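Local coordinates for protein alkaline serine protease (Pseudoalteromonas sp., PDB 1Y9Z) that probably cleaves peptide bonds as a cold-adapted, subtilisin-like serine endopeptidase of an Antarctic bacterium, and binds calcium and sodium ions, at residues S376-L381 with I419-A424. Residues are numbered along the deposited sequence; the frame is centred on the assembly and turned at random.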
loop_
_atom_site.group_PDB
_atom_site.type_symbol
_atom_site.label_atom_id
_atom_site.label_comp_id
_atom_site.label_asym_id
_atom_site.label_seq_id
_atom_site.Cartn_x
_atom_site.Cartn_y
_atom_site.Cartn_z
ATOM N N SER A 376 4.466 -1.019 -10.806
ATOM C CA SER A 376 5.811 -0.920 -11.361
ATOM C C SER A 376 6.623 -2.176 -11.059
ATOM O O SER A 376 7.468 -2.579 -11.857
ATOM C CB SER A 376 6.528 0.330 -10.831
ATOM O OG SER A 376 6.638 0.318 -9.420
ATOM N N GLY A 377 6.360 -2.799 -9.913
ATOM C CA GLY A 377 7.064 -4.021 -9.565
ATOM C C GLY A 377 6.667 -5.111 -10.546
ATOM O O GLY A 377 7.521 -5.819 -11.080
ATOM N N VAL A 378 5.365 -5.240 -10.790
ATOM C CA VAL A 378 4.865 -6.243 -11.725
ATOM C C VAL A 378 5.329 -5.937 -13.144
ATOM O O VAL A 378 5.663 -6.844 -13.901
ATOM C CB VAL A 378 3.319 -6.319 -11.697
ATOM C CG1 VAL A 378 2.807 -7.098 -12.904
ATOM C CG2 VAL A 378 2.861 -6.996 -10.415
ATOM N N ALA A 379 5.353 -4.659 -13.507
ATOM C CA ALA A 379 5.789 -4.268 -14.844
ATOM C C ALA A 379 7.218 -4.745 -15.074
ATOM O O ALA A 379 7.545 -5.289 -16.130
ATOM C CB ALA A 379 5.709 -2.750 -15.004
ATOM N N THR A 380 8.065 -4.543 -14.074
ATOM C CA THR A 380 9.461 -4.947 -14.156
ATOM C C THR A 380 9.572 -6.469 -14.249
ATOM O O THR A 380 10.333 -6.999 -15.063
ATOM C CB THR A 380 10.246 -4.443 -12.922
ATOM O OG1 THR A 380 10.093 -3.020 -12.810
ATOM C CG2 THR A 380 11.723 -4.768 -13.054
ATOM N N LEU A 381 8.804 -7.165 -13.416
ATOM C CA LEU A 381 8.805 -8.626 -13.399
ATOM C C LEU A 381 8.391 -9.200 -14.752
ATOM O O LEU A 381 9.066 -10.070 -15.305
ATOM C CB LEU A 381 7.859 -9.134 -12.309
ATOM C CG LEU A 381 7.612 -10.645 -12.232
ATOM C CD1 LEU A 381 8.927 -11.395 -12.028
ATOM C CD2 LEU A 381 6.650 -10.929 -11.087
ATOM N N ILE A 419 -4.164 -4.815 -12.225
ATOM C CA ILE A 419 -3.024 -5.345 -12.960
ATOM C C ILE A 419 -2.961 -6.862 -12.754
ATOM O O ILE A 419 -3.250 -7.364 -11.668
ATOM C CB ILE A 419 -1.708 -4.673 -12.496
ATOM C CG1 ILE A 419 -0.557 -5.092 -13.411
ATOM C CG2 ILE A 419 -1.427 -5.016 -11.035
ATOM C CD1 ILE A 419 0.679 -4.229 -13.272
ATOM N N ASN A 420 -2.596 -7.580 -13.812
ATOM C CA ASN A 420 -2.525 -9.039 -13.778
ATOM C C ASN A 420 -1.203 -9.498 -14.386
ATOM O O ASN A 420 -1.062 -9.558 -15.607
ATOM C CB ASN A 420 -3.695 -9.624 -14.578
ATOM C CG ASN A 420 -3.825 -11.124 -14.415
ATOM O OD1 ASN A 420 -2.835 -11.850 -14.434
ATOM N ND2 ASN A 420 -5.058 -11.597 -14.267
ATOM N N ALA A 421 -0.245 -9.832 -13.527
ATOM C CA ALA A 421 1.076 -10.263 -13.971
ATOM C C ALA A 421 1.063 -11.491 -14.875
ATOM O O ALA A 421 1.707 -11.504 -15.922
ATOM C CB ALA A 421 1.968 -10.519 -12.762
ATOM N N VAL A 422 0.330 -12.522 -14.463
ATOM C CA VAL A 422 0.251 -13.759 -15.233
ATOM C C VAL A 422 -0.282 -13.526 -16.643
ATOM O O VAL A 422 0.313 -13.976 -17.620
ATOM C CB VAL A 422 -0.648 -14.795 -14.524
ATOM C CG1 VAL A 422 -0.718 -16.078 -15.346
ATOM C CG2 VAL A 422 -0.102 -15.087 -13.138
ATOM N N ALA A 423 -1.402 -12.818 -16.741
ATOM C CA ALA A 423 -2.012 -12.534 -18.036
ATOM C C ALA A 423 -1.119 -11.653 -18.905
ATOM O O ALA A 423 -1.029 -11.851 -20.117
ATOM C CB ALA A 423 -3.370 -11.874 -17.836
ATOM N N ALA A 424 -0.461 -10.677 -18.289
ATOM C CA ALA A 424 0.426 -9.782 -19.025
ATOM C C ALA A 424 1.586 -10.571 -19.626
ATOM O O ALA A 424 1.983 -10.337 -20.767
ATOM C CB ALA A 424 0.951 -8.691 -18.101
#
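V378 meets I419 and A421 mainly through one methyl, CG1, and that methyl is the tight part of the contact. On one side it lies 3.5 Å from CB of A421; on another, CD1 of I419 comes to 3.6 Å from V378 CG1 and also packs against V378 CB. V378 and I419 reach toward each other tip to tip, I419 with CG1 anti to its backbone N (chi1 -172°) and CD1 continuing that extended line (chi2 165°). At A421 the backbones come close, its CA 6.0 Å from CA of V378, consistent with its small side chain. No hydrogen bond crosses; the joint is apolar and buried.

Farther round helix 421-430 the character changes. V422 and A423 take no part in the joint; V422 is exposed and lies against V15. N420 is the N-cap: its OD1 takes the N-H of A423 at 2.9 Å in a nearly straight bond (174°), although the donor stands above the amide's carbonyl plane, while ND2 is held by D403.

In this subtilisin-like domain, helix 368-385 begins at T368 and S369 of the phenylmethanesulfonic acid pocket, S369 probably being the nucleophilic serine of the subtilase motif. Here it is buried between helix 421-430 and the central sheet. S376 and A379 rest on strand 152-156, T380 on strand 25-30, and helix 391-401 touches both partners, with L398 against A379 and A424.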